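Local structure of thiosulfate sulfurtransferase TUM1 (Saccharomyces cerevisiae, 3UTN) at residues Ser31-Val36 against Phe154-Asp159; Lys99-Ala104 against Ser172-Ser177; Asp113-Val118 against His139-Leu144; Lys248-Ala253 against Lys292-Leu297. The protein transfers sulfur, taking persulfide sulfur from the desulfurase NFS1 and passing it to UBA4 in the pathway that 2-thiolates the wobble uridine of tRNAs. All coordinates share one frame; numbering follows the deposited sequence.

Contact 1 (Ser31-Val36 against Phe154-Asp159)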
loop_
_atom_site.group_PDB
_atom_site.type_symbol
_atom_site.label_atom_id
_atom_site.label_comp_id
_atom_site.label_asym_id
_atom_site.label_seq_id
_atom_site.Cartn_x
_atom_site.Cartn_y
_atom_site.Cartn_z
ATOM N N SER A 31 9.104 10.079 -8.664
ATOM C CA SER A 31 8.328 10.658 -9.729
ATOM C C SER A 31 8.776 9.985 -11.014
ATOM O O SER A 31 9.858 9.397 -11.064
ATOM C CB SER A 31 8.589 12.154 -9.812
ATOM O OG SER A 31 9.915 12.374 -10.237
ATOM N N PRO A 32 7.951 10.066 -12.060
ATOM C CA PRO A 32 8.379 9.567 -13.353
ATOM C C PRO A 32 9.711 10.165 -13.790
ATOM O O PRO A 32 10.588 9.428 -14.244
ATOM C CB PRO A 32 7.254 10.016 -14.275
ATOM C CG PRO A 32 6.056 9.977 -13.402
ATOM C CD PRO A 32 6.533 10.460 -12.069
ATOM N N LYS A 33 9.876 11.475 -13.636
ATOM C CA LYS A 33 11.122 12.109 -14.062
ATOM C C LYS A 33 12.308 11.591 -13.275
ATOM O O LYS A 33 13.335 11.267 -13.858
ATOM C CB LYS A 33 11.058 13.640 -14.023
ATOM C CG LYS A 33 11.026 14.280 -12.646
ATOM C CD LYS A 33 10.979 15.802 -12.757
ATOM C CE LYS A 33 10.116 16.243 -13.932
ATOM N NZ LYS A 33 9.698 17.672 -13.856
ATOM N N ALA A 34 12.151 11.494 -11.959
ATOM C CA ALA A 34 13.208 10.974 -11.112
ATOM C C ALA A 34 13.451 9.528 -11.489
ATOM O O ALA A 34 14.582 9.067 -11.501
ATOM C CB ALA A 34 12.834 11.092 -9.652
ATOM N N PHE A 35 12.380 8.823 -11.826
ATOM C CA PHE A 35 12.515 7.449 -12.247
ATOM C C PHE A 35 13.346 7.305 -13.512
ATOM O O PHE A 35 14.260 6.500 -13.549
ATOM C CB PHE A 35 11.162 6.779 -12.429
ATOM C CG PHE A 35 11.250 5.457 -13.114
ATOM C CD1 PHE A 35 11.718 4.339 -12.434
ATOM C CD2 PHE A 35 10.922 5.339 -14.454
ATOM C CE1 PHE A 35 11.810 3.115 -13.070
ATOM C CE2 PHE A 35 11.015 4.119 -15.094
ATOM C CZ PHE A 35 11.459 3.006 -14.398
ATOM N N VAL A 36 13.031 8.064 -14.554
ATOM C CA VAL A 36 13.805 7.918 -15.785
ATOM C C VAL A 36 15.226 8.397 -15.550
ATOM O O VAL A 36 16.174 7.819 -16.080
ATOM C CB VAL A 36 13.166 8.603 -17.009
ATOM C CG1 VAL A 36 11.847 7.928 -17.344
ATOM C CG2 VAL A 36 12.977 10.092 -16.785
ATOM N N PHE A 154 2.289 11.694 -18.960
ATOM C CA PHE A 154 3.379 12.488 -19.485
ATOM C C PHE A 154 4.313 11.670 -20.358
ATOM O O PHE A 154 5.439 12.076 -20.632
ATOM C CB PHE A 154 4.076 13.234 -18.350
ATOM C CG PHE A 154 3.210 14.288 -17.742
ATOM C CD1 PHE A 154 3.144 15.558 -18.309
ATOM C CD2 PHE A 154 2.404 13.999 -16.649
ATOM C CE1 PHE A 154 2.317 16.531 -17.767
ATOM C CE2 PHE A 154 1.573 14.968 -16.105
ATOM C CZ PHE A 154 1.532 16.236 -16.664
ATOM N N LYS A 155 3.806 10.523 -20.808
ATOM C CA LYS A 155 4.428 9.741 -21.871
ATOM C C LYS A 155 5.854 9.331 -21.530
ATOM O O LYS A 155 6.749 9.334 -22.363
ATOM C CB LYS A 155 4.349 10.494 -23.204
ATOM C CG LYS A 155 2.919 10.694 -23.694
ATOM C CD LYS A 155 2.850 11.739 -24.795
ATOM C CE LYS A 155 1.410 11.986 -25.219
ATOM N NZ LYS A 155 1.331 12.822 -26.453
ATOM N N TYR A 156 6.056 8.971 -20.276
ATOM C CA TYR A 156 7.320 8.405 -19.884
ATOM C C TYR A 156 7.468 7.048 -20.544
ATOM O O TYR A 156 6.468 6.478 -20.982
ATOM C CB TYR A 156 7.404 8.342 -18.376
ATOM C CG TYR A 156 7.755 9.674 -17.819
ATOM C CD1 TYR A 156 9.075 9.981 -17.515
ATOM C CD2 TYR A 156 6.785 10.655 -17.649
ATOM C CE1 TYR A 156 9.416 11.218 -17.024
ATOM C CE2 TYR A 156 7.120 11.899 -17.152
ATOM C CZ TYR A 156 8.439 12.168 -16.846
ATOM O OH TYR A 156 8.788 13.392 -16.361
ATOM N N PRO A 157 8.716 6.550 -20.664
ATOM C CA PRO A 157 8.965 5.380 -21.491
ATOM C C PRO A 157 8.074 4.236 -21.105
ATOM O O PRO A 157 8.039 3.819 -19.948
ATOM C CB PRO A 157 10.419 5.037 -21.190
ATOM C CG PRO A 157 11.019 6.341 -20.832
ATOM C CD PRO A 157 9.958 7.044 -20.051
ATOM N N LEU A 158 7.339 3.751 -22.085
ATOM C CA LEU A 158 6.496 2.616 -21.881
ATOM C C LEU A 158 6.993 1.504 -22.745
ATOM O O LEU A 158 7.385 1.707 -23.894
ATOM C CB LEU A 158 5.050 2.941 -22.227
ATOM C CG LEU A 158 4.361 3.825 -21.197
ATOM C CD1 LEU A 158 2.983 4.207 -21.699
ATOM C CD2 LEU A 158 4.282 3.100 -19.864
ATOM N N ASP A 159 7.014 0.328 -22.152
ATOM C CA ASP A 159 7.109 -0.881 -22.900
ATOM C C ASP A 159 5.657 -1.217 -23.212
ATOM O O ASP A 159 4.913 -1.687 -22.345
ATOM C CB ASP A 159 7.767 -1.965 -22.057
ATOM C CG ASP A 159 7.665 -3.320 -22.684
ATOM O OD1 ASP A 159 7.331 -3.377 -23.879
ATOM O OD2 ASP A 159 7.907 -4.327 -21.983
#

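Contact 2 (Lys99-Ala104 against Ser172-Ser177)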
loop_
_atom_site.group_PDB
_atom_site.type_symbol
_atom_site.label_atom_id
_atom_site.label_comp_id
_atom_site.label_asym_id
_atom_site.label_seq_id
_atom_site.Cartn_x
_atom_site.Cartn_y
_atom_site.Cartn_z
ATOM N N LYS A 99 8.549 -16.715 2.878
ATOM C CA LYS A 99 8.702 -17.700 1.811
ATOM C C LYS A 99 7.905 -17.332 0.563
ATOM O O LYS A 99 8.458 -17.296 -0.530
ATOM C CB LYS A 99 8.337 -19.107 2.296
ATOM C CG LYS A 99 8.087 -20.101 1.170
ATOM C CD LYS A 99 8.353 -21.536 1.585
ATOM C CE LYS A 99 9.702 -22.014 1.069
ATOM N NZ LYS A 99 9.714 -22.137 -0.418
ATOM N N VAL A 100 6.616 -17.057 0.729
ATOM C CA VAL A 100 5.789 -16.618 -0.390
ATOM C C VAL A 100 6.436 -15.397 -1.035
ATOM O O VAL A 100 6.569 -15.330 -2.250
ATOM C CB VAL A 100 4.334 -16.336 0.040
ATOM C CG1 VAL A 100 3.600 -15.488 -0.991
ATOM C CG2 VAL A 100 3.597 -17.650 0.259
ATOM N N PHE A 101 6.883 -14.454 -0.214
ATOM C CA PHE A 101 7.523 -13.275 -0.748
ATOM C C PHE A 101 8.790 -13.606 -1.523
ATOM O O PHE A 101 8.931 -13.212 -2.670
ATOM C CB PHE A 101 7.852 -12.270 0.335
ATOM C CG PHE A 101 8.514 -11.050 -0.202
ATOM C CD1 PHE A 101 7.754 -10.047 -0.795
ATOM C CD2 PHE A 101 9.900 -10.921 -0.164
ATOM C CE1 PHE A 101 8.363 -8.919 -1.308
ATOM C CE2 PHE A 101 10.511 -9.794 -0.676
ATOM C CZ PHE A 101 9.740 -8.793 -1.251
ATOM N N ASP A 102 9.707 -14.326 -0.883
ATOM C CA ASP A 102 10.967 -14.695 -1.513
ATOM C C ASP A 102 10.739 -15.490 -2.779
ATOM O O ASP A 102 11.377 -15.232 -3.795
ATOM C CB ASP A 102 11.837 -15.488 -0.546
ATOM C CG ASP A 102 12.358 -14.639 0.578
ATOM O OD1 ASP A 102 12.205 -13.398 0.502
ATOM O OD2 ASP A 102 12.912 -15.208 1.539
ATOM N N ASP A 103 9.817 -16.445 -2.709
ATOM C CA ASP A 103 9.479 -17.268 -3.859
ATOM C C ASP A 103 8.942 -16.404 -4.970
ATOM O O ASP A 103 9.334 -16.565 -6.114
ATOM C CB ASP A 103 8.471 -18.351 -3.478
ATOM C CG ASP A 103 9.098 -19.438 -2.630
ATOM O OD1 ASP A 103 10.336 -19.420 -2.491
ATOM O OD2 ASP A 103 8.362 -20.293 -2.100
ATOM N N ALA A 104 8.067 -15.470 -4.615
ATOM C CA ALA A 104 7.534 -14.526 -5.578
ATOM C C ALA A 104 8.676 -13.761 -6.224
ATOM O O ALA A 104 8.800 -13.739 -7.442
ATOM C CB ALA A 104 6.567 -13.573 -4.904
ATOM N N SER A 172 15.276 -15.871 -10.075
ATOM C CA SER A 172 16.415 -15.581 -9.234
ATOM C C SER A 172 16.248 -16.388 -7.965
ATOM O O SER A 172 15.241 -17.070 -7.790
ATOM C CB SER A 172 16.442 -14.099 -8.895
ATOM O OG SER A 172 15.262 -13.753 -8.191
ATOM N N HIS A 173 17.249 -16.337 -7.099
ATOM C CA HIS A 173 17.125 -16.898 -5.768
ATOM C C HIS A 173 17.107 -15.761 -4.793
ATOM O O HIS A 173 18.121 -15.426 -4.186
ATOM C CB HIS A 173 18.256 -17.882 -5.492
ATOM C CG HIS A 173 18.234 -19.094 -6.393
ATOM N ND1 HIS A 173 18.757 -19.082 -7.635
ATOM C CD2 HIS A 173 17.714 -20.374 -6.196
ATOM C CE1 HIS A 173 18.588 -20.291 -8.203
ATOM N NE2 HIS A 173 17.950 -21.081 -7.320
ATOM N N TYR A 174 15.946 -15.141 -4.666
ATOM C CA TYR A 174 15.791 -14.001 -3.805
ATOM C C TYR A 174 15.449 -14.473 -2.415
ATOM O O TYR A 174 14.535 -15.271 -2.221
ATOM C CB TYR A 174 14.673 -13.120 -4.320
ATOM C CG TYR A 174 14.508 -11.830 -3.559
ATOM C CD1 TYR A 174 14.960 -10.634 -4.095
ATOM C CD2 TYR A 174 13.883 -11.806 -2.314
ATOM C CE1 TYR A 174 14.797 -9.449 -3.413
ATOM C CE2 TYR A 174 13.717 -10.625 -1.624
ATOM C CZ TYR A 174 14.173 -9.451 -2.184
ATOM O OH TYR A 174 14.014 -8.275 -1.512
ATOM N N GLU A 175 16.176 -13.955 -1.443
ATOM C CA GLU A 175 15.904 -14.302 -0.072
ATOM C C GLU A 175 16.004 -13.065 0.779
ATOM O O GLU A 175 17.080 -12.493 0.937
ATOM C CB GLU A 175 16.878 -15.375 0.407
ATOM C CG GLU A 175 16.468 -16.020 1.716
ATOM C CD GLU A 175 17.306 -17.234 2.043
ATOM O OE1 GLU A 175 17.842 -17.856 1.100
ATOM O OE2 GLU A 175 17.420 -17.560 3.244
ATOM N N SER A 176 14.861 -12.645 1.309
ATOM C CA SER A 176 14.818 -11.533 2.235
ATOM C C SER A 176 15.720 -11.852 3.416
ATOM O O SER A 176 15.544 -12.870 4.083
ATOM C CB SER A 176 13.391 -11.298 2.713
ATOM O OG SER A 176 13.369 -10.304 3.722
ATOM N N SER A 177 16.704 -10.993 3.646
ATOM C CA SER A 177 17.655 -11.184 4.734
ATOM C C SER A 177 17.102 -10.570 6.011
ATOM O O SER A 177 17.474 -10.958 7.118
ATOM C CB SER A 177 18.998 -10.550 4.379
ATOM O OG SER A 177 18.856 -9.159 4.161
#

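Contact 3 (Asp113-Val118 against His139-Leu144). With DMS (dimethyl sulfoxide), chain B.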
loop_
_atom_site.group_PDB
_atom_site.type_symbol
_atom_site.label_atom_id
_atom_site.label_comp_id
_atom_site.label_asym_id
_atom_site.label_seq_id
_atom_site.Cartn_x
_atom_site.Cartn_y
_atom_site.Cartn_z
ATOM N N ASP A 113 19.548 -6.804 -5.179
ATOM C CA ASP A 113 20.149 -5.531 -5.543
ATOM C C ASP A 113 19.261 -4.686 -6.443
ATOM O O ASP A 113 19.564 -3.525 -6.695
ATOM C CB ASP A 113 21.503 -5.733 -6.215
ATOM C CG ASP A 113 22.296 -4.453 -6.292
ATOM O OD1 ASP A 113 22.421 -3.782 -5.244
ATOM O OD2 ASP A 113 22.780 -4.106 -7.392
ATOM N N ASP A 114 18.178 -5.276 -6.936
ATOM C CA ASP A 114 17.284 -4.565 -7.832
ATOM C C ASP A 114 16.752 -3.325 -7.176
ATOM O O ASP A 114 16.346 -3.342 -6.023
ATOM C CB ASP A 114 16.099 -5.429 -8.227
ATOM C CG ASP A 114 16.472 -6.516 -9.184
ATOM O OD1 ASP A 114 17.549 -6.431 -9.803
ATOM O OD2 ASP A 114 15.669 -7.449 -9.335
ATOM N N ILE A 115 16.763 -2.235 -7.920
ATOM C CA ILE A 115 15.961 -1.102 -7.536
ATOM C C ILE A 115 14.565 -1.441 -8.036
ATOM O O ILE A 115 14.332 -1.557 -9.238
ATOM C CB ILE A 115 16.455 0.190 -8.179
ATOM C CG1 ILE A 115 17.834 0.559 -7.635
ATOM C CG2 ILE A 115 15.453 1.298 -7.927
ATOM C CD1 ILE A 115 18.489 1.714 -8.359
ATOM N N LEU A 116 13.653 -1.647 -7.105
ATOM C CA LEU A 116 12.302 -1.956 -7.485
ATOM C C LEU A 116 11.545 -0.670 -7.523
ATOM O O LEU A 116 11.568 0.112 -6.582
ATOM C CB LEU A 116 11.661 -2.947 -6.526
ATOM C CG LEU A 116 12.404 -4.282 -6.473
ATOM C CD1 LEU A 116 11.754 -5.183 -5.444
ATOM C CD2 LEU A 116 12.455 -4.963 -7.832
ATOM N N VAL A 117 10.917 -0.420 -8.648
ATOM C CA VAL A 117 10.130 0.770 -8.759
ATOM C C VAL A 117 8.713 0.321 -8.966
ATOM O O VAL A 117 8.328 -0.141 -10.030
ATOM C CB VAL A 117 10.617 1.704 -9.865
ATOM C CG1 VAL A 117 9.703 2.913 -9.920
ATOM C CG2 VAL A 117 12.060 2.122 -9.595
ATOM N N VAL A 118 7.939 0.461 -7.913
ATOM C CA VAL A 118 6.629 -0.099 -7.903
ATOM C C VAL A 118 5.679 0.912 -8.470
ATOM O O VAL A 118 5.778 2.101 -8.207
ATOM C CB VAL A 118 6.196 -0.457 -6.489
ATOM C CG1 VAL A 118 4.833 -1.112 -6.537
ATOM C CG2 VAL A 118 7.218 -1.392 -5.873
ATOM N N HIS A 139 13.598 -5.376 1.071
ATOM C CA HIS A 139 14.236 -5.128 -0.195
ATOM C C HIS A 139 14.919 -3.801 -0.117
ATOM O O HIS A 139 14.295 -2.812 0.249
ATOM C CB HIS A 139 13.285 -5.190 -1.364
ATOM C CG HIS A 139 14.001 -5.225 -2.673
ATOM N ND1 HIS A 139 14.451 -6.360 -3.204
ATOM C CD2 HIS A 139 14.410 -4.205 -3.515
ATOM C CE1 HIS A 139 15.078 -6.097 -4.354
ATOM N NE2 HIS A 139 15.056 -4.777 -4.544
ATOM N N PRO A 140 16.228 -3.774 -0.418
ATOM C CA PRO A 140 17.066 -2.620 -0.139
ATOM C C PRO A 140 16.568 -1.367 -0.837
ATOM O O PRO A 140 16.450 -0.320 -0.212
ATOM C CB PRO A 140 18.430 -3.039 -0.693
ATOM C CG PRO A 140 18.434 -4.519 -0.572
ATOM C CD PRO A 140 17.020 -4.912 -0.914
ATOM N N LYS A 141 16.269 -1.483 -2.123
ATOM C CA LYS A 141 15.950 -0.310 -2.906
ATOM C C LYS A 141 14.596 -0.473 -3.533
ATOM O O LYS A 141 14.399 -1.257 -4.461
ATOM C CB LYS A 141 17.039 -0.038 -3.940
ATOM C CG LYS A 141 18.392 0.265 -3.302
ATOM C CD LYS A 141 19.524 0.234 -4.317
ATOM C CE LYS A 141 19.760 -1.161 -4.875
ATOM N NZ LYS A 141 20.134 -2.180 -3.851
ATOM N N VAL A 142 13.650 0.271 -2.988
ATOM C CA VAL A 142 12.297 0.179 -3.435
ATOM C C VAL A 142 11.792 1.583 -3.609
ATOM O O VAL A 142 11.909 2.434 -2.725
ATOM C CB VAL A 142 11.389 -0.568 -2.447
ATOM C CG1 VAL A 142 9.997 -0.728 -3.044
ATOM C CG2 VAL A 142 11.972 -1.930 -2.109
ATOM N N TYR A 143 11.234 1.811 -4.776
ATOM C CA TYR A 143 10.600 3.057 -5.039
ATOM C C TYR A 143 9.179 2.781 -5.359
ATOM O O TYR A 143 8.829 1.719 -5.870
ATOM C CB TYR A 143 11.275 3.755 -6.195
ATOM C CG TYR A 143 12.655 4.217 -5.844
ATOM C CD1 TYR A 143 12.863 5.465 -5.273
ATOM C CD2 TYR A 143 13.754 3.399 -6.069
ATOM C CE1 TYR A 143 14.133 5.899 -4.947
ATOM C CE2 TYR A 143 15.029 3.823 -5.749
ATOM C CZ TYR A 143 15.210 5.073 -5.190
ATOM O OH TYR A 143 16.476 5.488 -4.864
ATOM N N LEU A 144 8.353 3.743 -5.016
ATOM C CA LEU A 144 6.995 3.706 -5.413
ATOM C C LEU A 144 6.929 4.771 -6.455
ATOM O O LEU A 144 7.122 5.947 -6.158
ATOM C CB LEU A 144 6.098 4.057 -4.246
ATOM C CG LEU A 144 4.629 4.099 -4.614
ATOM C CD1 LEU A 144 4.227 2.736 -5.139
ATOM C CD2 LEU A 144 3.821 4.494 -3.399
HETATM S S DMS B . 14.213 3.155 -0.722
HETATM O O DMS B . 14.397 1.694 -0.823
HETATM C C1 DMS B . 15.370 3.770 0.378
HETATM C C2 DMS B . 14.826 3.863 -2.138
HETATM O O HOH W 1 17.675 -3.420 -3.830
#

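Contact 4 (Lys248-Ala253 against Lys292-Leu297)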
loop_
_atom_site.group_PDB
_atom_site.type_symbol
_atom_site.label_atom_id
_atom_site.label_comp_id
_atom_site.label_asym_id
_atom_site.label_seq_id
_atom_site.Cartn_x
_atom_site.Cartn_y
_atom_site.Cartn_z
ATOM N N LYS A 248 -4.160 10.601 -8.889
ATOM C CA LYS A 248 -3.923 9.644 -7.809
ATOM C C LYS A 248 -2.468 9.632 -7.360
ATOM O O LYS A 248 -2.018 8.694 -6.716
ATOM C CB LYS A 248 -4.383 8.233 -8.202
ATOM C CG LYS A 248 -5.823 8.146 -8.676
ATOM C CD LYS A 248 -6.767 8.706 -7.628
ATOM C CE LYS A 248 -8.207 8.665 -8.107
ATOM N NZ LYS A 248 -9.065 9.433 -7.163
ATOM N N THR A 249 -1.727 10.676 -7.710
ATOM C CA THR A 249 -0.375 10.788 -7.217
ATOM C C THR A 249 -0.452 11.161 -5.763
ATOM O O THR A 249 -1.394 11.830 -5.319
ATOM C CB THR A 249 0.444 11.887 -7.907
ATOM O OG1 THR A 249 -0.325 13.095 -7.946
ATOM C CG2 THR A 249 0.837 11.465 -9.300
ATOM N N TYR A 250 0.540 10.713 -5.021
ATOM C CA TYR A 250 0.801 11.309 -3.747
ATOM C C TYR A 250 1.269 12.701 -4.044
ATOM O O TYR A 250 2.076 12.897 -4.951
ATOM C CB TYR A 250 1.908 10.581 -3.044
ATOM C CG TYR A 250 1.465 9.282 -2.485
ATOM C CD1 TYR A 250 0.669 9.239 -1.347
ATOM C CD2 TYR A 250 1.842 8.090 -3.086
ATOM C CE1 TYR A 250 0.254 8.034 -0.827
ATOM C CE2 TYR A 250 1.447 6.880 -2.564
ATOM C CZ TYR A 250 0.652 6.862 -1.442
ATOM O OH TYR A 250 0.260 5.669 -0.933
ATOM N N PRO A 251 0.746 13.677 -3.300
ATOM C CA PRO A 251 1.284 15.018 -3.389
ATOM C C PRO A 251 2.759 14.967 -3.068
ATOM O O PRO A 251 3.226 14.020 -2.432
ATOM C CB PRO A 251 0.534 15.764 -2.290
ATOM C CG PRO A 251 -0.756 15.041 -2.180
ATOM C CD PRO A 251 -0.414 13.602 -2.400
ATOM N N GLU A 252 3.492 15.970 -3.520
ATOM C CA GLU A 252 4.912 16.034 -3.250
ATOM C C GLU A 252 5.152 16.096 -1.757
ATOM O O GLU A 252 4.342 16.647 -1.018
ATOM C CB GLU A 252 5.530 17.242 -3.950
ATOM C CG GLU A 252 5.535 17.095 -5.462
ATOM C CD GLU A 252 6.244 15.830 -5.908
ATOM O OE1 GLU A 252 5.563 14.904 -6.399
ATOM O OE2 GLU A 252 7.478 15.748 -5.744
ATOM N N ALA A 253 6.251 15.493 -1.321
ATOM C CA ALA A 253 6.691 15.614 0.054
ATOM C C ALA A 253 6.758 17.093 0.406
ATOM O O ALA A 253 6.982 17.937 -0.465
ATOM C CB ALA A 253 8.046 14.962 0.233
ATOM N N LYS A 292 -0.825 5.174 4.713
ATOM C CA LYS A 292 0.384 4.985 5.478
ATOM C C LYS A 292 1.530 5.675 4.748
ATOM O O LYS A 292 2.306 6.417 5.338
ATOM C CB LYS A 292 0.658 3.499 5.622
ATOM C CG LYS A 292 1.992 3.173 6.243
ATOM C CD LYS A 292 2.141 1.674 6.354
ATOM C CE LYS A 292 3.345 1.341 7.199
ATOM N NZ LYS A 292 4.584 1.851 6.563
ATOM N N THR A 293 1.600 5.432 3.448
ATOM C CA THR A 293 2.635 5.985 2.604
ATOM C C THR A 293 2.520 7.492 2.528
ATOM O O THR A 293 3.530 8.190 2.615
ATOM C CB THR A 293 2.564 5.359 1.207
ATOM O OG1 THR A 293 2.777 3.951 1.338
ATOM C CG2 THR A 293 3.613 5.945 0.292
ATOM N N ALA A 294 1.292 7.983 2.388
ATOM C CA ALA A 294 1.027 9.418 2.388
ATOM C C ALA A 294 1.479 10.044 3.698
ATOM O O ALA A 294 2.095 11.105 3.699
ATOM C CB ALA A 294 -0.440 9.690 2.158
ATOM N N LEU A 295 1.183 9.367 4.804
ATOM C CA LEU A 295 1.574 9.846 6.122
ATOM C C LEU A 295 3.083 9.889 6.258
ATOM O O LEU A 295 3.648 10.892 6.682
ATOM C CB LEU A 295 0.963 8.971 7.211
ATOM C CG LEU A 295 -0.562 8.948 7.198
ATOM C CD1 LEU A 295 -1.079 8.059 8.306
ATOM C CD2 LEU A 295 -1.137 10.350 7.321
ATOM N N GLU A 296 3.738 8.803 5.875
ATOM C CA GLU A 296 5.186 8.763 5.908
ATOM C C GLU A 296 5.774 9.796 4.971
ATOM O O GLU A 296 6.782 10.427 5.284
ATOM C CB GLU A 296 5.673 7.377 5.548
ATOM C CG GLU A 296 5.346 6.386 6.637
ATOM C CD GLU A 296 5.280 4.969 6.134
ATOM O OE1 GLU A 296 5.313 4.752 4.900
ATOM O OE2 GLU A 296 5.200 4.072 6.988
ATOM N N LEU A 297 5.126 9.969 3.828
ATOM C CA LEU A 297 5.480 11.014 2.894
ATOM C C LEU A 297 5.395 12.367 3.577
ATOM O O LEU A 297 6.276 13.199 3.410
ATOM C CB LEU A 297 4.551 10.978 1.689
ATOM C CG LEU A 297 4.835 11.977 0.581
ATOM C CD1 LEU A 297 6.220 11.727 0.013
ATOM C CD2 LEU A 297 3.770 11.797 -0.477
#

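Contact 1 (Ser31-Val36 against Phe154-Asp159)
The backbones come nearest at Pro32 and Tyr156, whose CA atoms lie 6.7 Å apart, where the first turn of helix 32-41 meets the loop that leaves helix 148-153. That second helix ends in a Schellman motif with Lys155, at positive phi, as its C-prime residue, and the reversal delivers Tyr156 to the other helix within the N-terminal rhodanese domain. The contact is a CH-pi one: Pro32 CB sits 3.3 Å from the centroid of the Tyr156 ring, only 7° off the normal, so this one carbon sits over the middle of one face. Proline suits the first turn of a helix, where its missing N-H costs no backbone bond, and its ring holds CB, with its C-H bonds, rigidly toward the aromatic face. With CG of Tyr156 anti to its carbonyl carbon (chi1 -80°), the ring lies across the helix start, and its OH reaches Lys33 CB at 3.3 Å. Val36, one turn on from Pro32, brings CG1 to the ring edge, in plane, 3.5 Å from Tyr156 CD1; the two side chains cross at about a right angle. A serine in place of Tyr156 would probably uncover Pro32 CB and leave the Val36 methyls without the ring that now fills the space beside them. Tyr151 of helix 148-153 also meets the Tyr156 ring and touches Pro32. The helix start itself is N-capped by Ser31, whose OG accepts from Ala34 N at 3.0 Å. Beyond the ring, Val36 CG1 presses on Pro157 CD at 3.4 Å, tighter than usual carbon packing.

Contact 2 (Lys99-Ala104 against Ser172-Ser177)
Phe101 lays its CE2 corner against Tyr174, 3.4 Å from Tyr174 CE2, the two rings meeting obliquely with planes at 74°. Both side chains have CG anti to the backbone N (chi1 180° and -175°), which swings each ring toward the other segment, between helix 98-107 and the loop that follows helix 148-153 of the first rhodanese domain. The OH of Tyr174 lies in the plane of the Phe101 ring, at its edge, and hydrogen-bonds to His139. Next along the helix, Asp102 turns its carboxylate to the loop backbone: Ser176 N donates to Asp102 OD1 at 2.9 Å, nearly straight at 161° but coming from above the carboxylate plane. The same OD1 lies at the edge of the Tyr174 ring, 3.6 Å from CD2, and Asp102 CB rests 3.2 Å from Tyr174 O. A leucine in place of Asp102 would probably strand the Ser176 amide without its acceptor and deprive Lys98 NZ, salt-bridged to OD2, of its carboxylate partner. Ser176, small enough to lie beside the carboxylate, turns its OG to Met137 O. One buried aspartate thus serves a neutral amide and a lysine together, and the nearby positive charge is likely to favour its ionised form.

Contact 3 (Asp113-Val118 against His139-Leu144)
Val118 CG2 meets Val142 CG1 at 4.0 Å in the apolar centre, on the side of the sheet they share with Leu116 and Leu144. On the other side Ile115 CG2, anti to its backbone N, reaches the edge of the Tyr143 ring, 3.3 Å from CD2. Beta-branched residues such as Ile115, Val117, Val118 and Val142 suit these parallel strands, whose extended backbone accommodates a bulky CB. The strands run side by side at 18°, joined by three bonds: Leu116 N to Lys141 O (2.8 Å), Tyr143 N to Leu116 O, approached nearly along the C=O axis, and Val118 N to Tyr143 O (178° at the hydrogen). Toward the strand starts, Leu116 CD1 lies 3.4 Å from the His139 centroid, over its face; Pro140 CD lies over the opposite face, toward its rim. His139 NE2 is so close to Asp114 O, 2.4 Å, that the details of that bond are doubtful; ND1 bonds to Tyr174 OH. A water donates to Asp114 O and accepts from Lys141 N and NZ. The lysine, bent at chi3 and chi4, curls over Ile115 to a salt bridge, NZ to Asp113 OD1 at 3.1 Å, met from above the carboxylate plane; Asp113 OD2 is hydrogen-bonded with His45 ND1. Val142 N donates to the oxygen of a dimethyl sulfoxide, probably from the crystallisation liquor, whose C2 lies over a Tyr143 face. In this beta-alpha-beta unit of the first rhodanese domain, helix 127-136 covers the side bearing Leu116 and Val118, strand 47-51 adjoins strand 115-119, and strand 28-30 flanks strand 141-145.

Contact 4 (Lys248-Ala253 against Lys292-Leu297)
Tyr250 points its long axis at helix 286-297 and crosses Thr293 at about a right angle, so that its phenol end arrives over the threonine with OH 3.2 Å from Thr293 CB. Its CE1 comes 3.5 Å from Ala294 CB; a methyl is small enough to let the ring come close to the helix backbone. CG of Tyr250 is anti to the carbonyl carbon (chi1 -75°), which aims the ring away from its own loop. The polar ends look to the helix rather than to each other: the OH of Tyr250 bonds to Ile290 O and OG1 of Thr293 to Val289 O. One turn beyond Thr293, Leu297 lies obliquely to the tyrosine and forks around the loop. Its CD2 reaches Tyr250 CB at 3.4 Å and also lies close to Pro251 O, while CD1 meets Ala253 CB at 3.7 Å. The two methyls thus divide three loop residues between them. The contact joins the loop after strand 234-236 to the last turns of helix 286-297 in the second, catalytic rhodanese domain, with Tyr250 about 11 Å from the active-site Cys282 between side chains. Pro251 packs on helix 255-267, and Pro128 of helix 127-136, from the first domain, touches both Tyr250 and Thr293.

How the contacts relate
From the N terminus, residues 31-36 open the longest loop, which contact 1 closes at 154-159. Inside it helix 98-107 starts contact 2, whose partner 172-177 comes later than contact 1's, so these two cross. Contact 3 is nested within both, joining neighbouring strands of the first parallel sheet. Phe35 of contact 1 packs on Val117 of contact 3, and Tyr174 of contact 2 probably hydrogen-bonds with His139, so contact 3 touches both. Contact 4 follows in series, closing a loop of 38 residues in the second rhodanese domain. Leu144 of contact 3 meets Tyr250 and Thr293 there, carrying the packing across the interface between the domains.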